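Long-range contact in peptidoglycan-recognition protein LB (Drosophila melanogaster, PDB 7NSZ), which hydrolyses the amide link between N-acetylmuramoyl and L-amino acid residues of bacterial peptidoglycan, using zinc, and probably scavenges active peptidoglycan by cutting it into inactive fragments: residues F80-G85 / R94-I99. The protein carries 1 engineered substitution. Residues are numbered along the deposited sequence; the frame is centred on the assembly and turned at random.
Sequences FSFGIG and RGFNVI. Engineered in segment 80-85: Phe80 (natural residue Tyr).
Arg94 N donates a hydrogen bond to Phe80 O at 2.9 Å, and Gly95 N donates one to Ser81 O, also at 2.9 Å. These backbone bonds join the residues just before strand 82-84 to the loop that follows strand 90-92.

The aromatic contact is edge-to-face. The edge of Phe82 points at the face of Phe96, with planes at 55° and centroids 4.7 Å apart. Phe82 CG lies beside the backbone N, opposite the carbonyl carbon (chi1 -65°), which carries the ring to Phe96. Phe82 CE1 sits over the centre of the Phe96 ring.

Strands 82-84 and 90-92 form an antiparallel hairpin in the mixed central sheet of the amidase fold, and the contact lies at the open end of the hairpin. Here Gly95 to Val98 make a type II beta turn.

A water links Ser81 OG to Gly95 O and Val98 O, each 2.7 Å from the water. Ser81 OG also bonds to Gly112 N on the neighbouring strand.

Arg94 extends from CG to NE, and its NH1 reaches Ile99 O at 2.8 Å. Arg94 NE bonds to Ile78 O and Arg94 NH2 to Asp77 O.

The CA-CB bond of Phe80, engineered from Tyr, points away from the loop, and its ring meets that of the zinc ligand His44.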
ATOM      1  N   PHE A  80      -2.889  -5.021   3.219  1.00  8.75           N
ATOM      2  CA  PHE A  80      -2.143  -3.767   3.004  1.00  7.88           C
ATOM      3  C   PHE A  80      -2.242  -2.844   4.212  1.00  7.74           C
ATOM      4  O   PHE A  80      -3.273  -2.807   4.941  1.00  8.97           O
ATOM      5  CB  PHE A  80      -2.694  -3.077   1.755  1.00  8.02           C
ATOM      6  CG  PHE A  80      -2.648  -3.950   0.535  1.00  7.71           C
ATOM      7  CD1 PHE A  80      -1.420  -4.326  -0.024  1.00  8.47           C
ATOM      8  CD2 PHE A  80      -3.799  -4.380  -0.093  1.00  7.89           C
ATOM      9  CE1 PHE A  80      -1.355  -5.129  -1.156  1.00  8.37           C
ATOM     10  CE2 PHE A  80      -3.733  -5.160  -1.224  1.00  8.74           C
ATOM     11  CZ  PHE A  80      -2.502  -5.573  -1.736  1.00  8.62           C
ATOM     12  N   SER A  81      -1.255  -2.008   4.354  1.00  7.64           N
ATOM     13  CA  SER A  81      -1.241  -0.954   5.401  1.00  7.27           C
ATOM     14  C   SER A  81      -2.237   0.145   5.059  1.00  7.54           C
ATOM     15  O   SER A  81      -2.965   0.656   5.940  1.00  7.97           O
ATOM     16  CB  SER A  81       0.118  -0.382   5.551  1.00  7.43           C
ATOM     17  OG  SER A  81       1.134  -1.388   5.705  1.00  8.80           O
ATOM     18  N   PHE A  82      -2.225   0.550   3.779  1.00  7.37           N
ATOM     19  CA  PHE A  82      -3.045   1.671   3.263  1.00  8.27           C
ATOM     20  C   PHE A  82      -3.434   1.409   1.814  1.00  7.65           C
ATOM     21  O   PHE A  82      -2.653   0.726   1.089  1.00  8.15           O
ATOM     22  CB  PHE A  82      -2.326   3.031   3.306  1.00  7.70           C
ATOM     23  CG  PHE A  82      -2.028   3.485   4.708  1.00  8.20           C
ATOM     24  CD1 PHE A  82      -0.836   3.186   5.299  1.00  8.74           C
ATOM     25  CD2 PHE A  82      -2.936   4.219   5.433  1.00  9.24           C
ATOM     26  CE1 PHE A  82      -0.579   3.521   6.613  1.00  9.39           C
ATOM     27  CE2 PHE A  82      -2.687   4.549   6.769  1.00  9.87           C
ATOM     28  CZ  PHE A  82      -1.490   4.218   7.332  1.00  9.96           C
ATOM     29  N   GLY A  83      -4.574   1.894   1.377  1.00  7.91           N
ATOM     30  CA  GLY A  83      -4.954   1.914  -0.034  1.00  7.67           C
ATOM     31  C   GLY A  83      -5.105   3.322  -0.513  1.00  7.86           C
ATOM     32  O   GLY A  83      -5.371   4.266   0.270  1.00  8.71           O
ATOM     33  N   ILE A  84      -4.936   3.497  -1.811  1.00  8.18           N
ATOM     34  CA  ILE A  84      -5.091   4.780  -2.522  1.00  9.20           C
ATOM     35  C   ILE A  84      -6.147   4.620  -3.602  1.00  8.95           C
ATOM     36  O   ILE A  84      -6.024   3.706  -4.457  1.00  9.74           O
ATOM     37  CB  ILE A  84      -3.765   5.215  -3.149  1.00  9.36           C
ATOM     38  CG1 ILE A  84      -2.568   5.160  -2.208  1.00 12.58           C
ATOM     39  CG2 ILE A  84      -3.916   6.578  -3.814  1.00 10.38           C
ATOM     40  CD1 ILE A  84      -2.585   6.121  -1.183  1.00 13.52           C
ATOM     41  N   GLY A  85      -7.154   5.476  -3.588  1.00 10.11           N
ATOM     42  CA  GLY A  85      -8.188   5.436  -4.630  1.00 10.34           C
ATOM     43  C   GLY A  85      -7.930   6.473  -5.726  1.00 11.15           C
ATOM     44  O   GLY A  85      -7.186   7.419  -5.538  1.00 10.91           O
ATOM     45  N   ARG A  94      -4.417  -1.877   7.486  1.00  8.43           N
ATOM     46  CA  ARG A  94      -3.890  -2.238   8.824  1.00  9.32           C
ATOM     47  C   ARG A  94      -3.288  -1.038   9.517  1.00 10.98           C
ATOM     48  O   ARG A  94      -3.203  -1.062  10.763  1.00 12.80           O
ATOM     49  CB  ARG A  94      -2.866  -3.351   8.701  1.00  9.85           C
ATOM     50  CG  ARG A  94      -3.445  -4.611   8.107  1.00  9.82           C
ATOM     51  CD  ARG A  94      -2.649  -5.863   8.367  1.00 10.81           C
ATOM     52  NE  ARG A  94      -3.144  -6.979   7.602  1.00 11.12           N
ATOM     53  CZ  ARG A  94      -2.883  -8.249   7.834  1.00 10.38           C
ATOM     54  NH1 ARG A  94      -1.909  -8.562   8.684  1.00 10.59           N
ATOM     55  NH2 ARG A  94      -3.542  -9.156   7.165  1.00 10.90           N
ATOM     56  N   GLY A  95      -2.784  -0.056   8.778  1.00  9.93           N
ATOM     57  CA  GLY A  95      -2.205   1.142   9.403  1.00 10.60           C
ATOM     58  C   GLY A  95      -0.747   0.976   9.729  1.00 10.27           C
ATOM     59  O   GLY A  95      -0.110  -0.026   9.404  1.00 10.60           O
ATOM     60  N   PHE A  96      -0.189   2.030  10.298  1.00 10.54           N
ATOM     61  CA  PHE A  96       1.241   2.064  10.646  1.00 11.96           C
ATOM     62  C   PHE A  96       1.563   1.141  11.823  1.00 12.18           C
ATOM     63  O   PHE A  96       0.757   1.004  12.738  1.00 12.83           O
ATOM     64  CB  PHE A  96       1.673   3.481  10.992  1.00 13.35           C
ATOM     65  CG  PHE A  96       1.616   4.451   9.842  1.00 12.20           C
ATOM     66  CD1 PHE A  96       0.798   5.552   9.872  1.00 12.75           C
ATOM     67  CD2 PHE A  96       2.517   4.310   8.822  1.00 12.59           C
ATOM     68  CE1 PHE A  96       0.831   6.458   8.821  1.00 13.84           C
ATOM     69  CE2 PHE A  96       2.566   5.216   7.764  1.00 12.67           C
ATOM     70  CZ  PHE A  96       1.707   6.288   7.771  1.00 13.24           C
ATOM     71  N   ASN A  97       2.692   0.469  11.759  1.00 11.02           N
ATOM     72  CA  ASN A  97       3.273  -0.348  12.852  1.00 12.56           C
ATOM     73  C   ASN A  97       2.390  -1.549  13.138  1.00 12.92           C
ATOM     74  O   ASN A  97       2.493  -2.121  14.236  1.00 14.42           O
ATOM     75  CB  ASN A  97       3.521   0.489  14.111  1.00 14.73           C
ATOM     76  CG  ASN A  97       4.764   1.326  13.967  1.00 16.95           C
ATOM     77  OD1 ASN A  97       4.709   2.396  13.397  1.00 23.41           O
ATOM     78  ND2 ASN A  97       5.892   0.785  14.413  1.00 17.81           N
ATOM     79  N   VAL A  98       1.645  -2.005  12.163  1.00 11.76           N
ATOM     80  CA  VAL A  98       0.870  -3.265  12.261  1.00 11.08           C
ATOM     81  C   VAL A  98       1.449  -4.221  11.249  1.00 10.62           C
ATOM     82  O   VAL A  98       1.704  -3.841  10.042  1.00 10.61           O
ATOM     83  CB  VAL A  98      -0.642  -3.094  12.051  1.00 11.32           C
ATOM     84  CG1 VAL A  98      -1.380  -4.395  11.897  1.00 11.36           C
ATOM     85  CG2 VAL A  98      -1.220  -2.251  13.160  1.00 12.20           C
ATOM     86  N   ILE A  99       1.736  -5.441  11.614  1.00 11.13           N
ATOM     87  CA  ILE A  99       2.316  -6.443  10.717  1.00 10.77           C
ATOM     88  C   ILE A  99       1.316  -6.701   9.604  1.00 10.55           C
ATOM     89  O   ILE A  99       0.138  -7.028   9.868  1.00 10.82           O
ATOM     90  CB  ILE A  99       2.673  -7.732  11.480  1.00 11.78           C
ATOM     91  CG1 ILE A  99       3.721  -7.419  12.564  1.00 13.28           C
ATOM     92  CG2 ILE A  99       3.159  -8.783  10.509  1.00 13.14           C
ATOM     93  CD1 ILE A  99       4.230  -8.620  13.345  1.00 15.34           C
TER
HETATM   94  O   HOH W   1       0.480  -2.375   8.141  1.00 12.59           O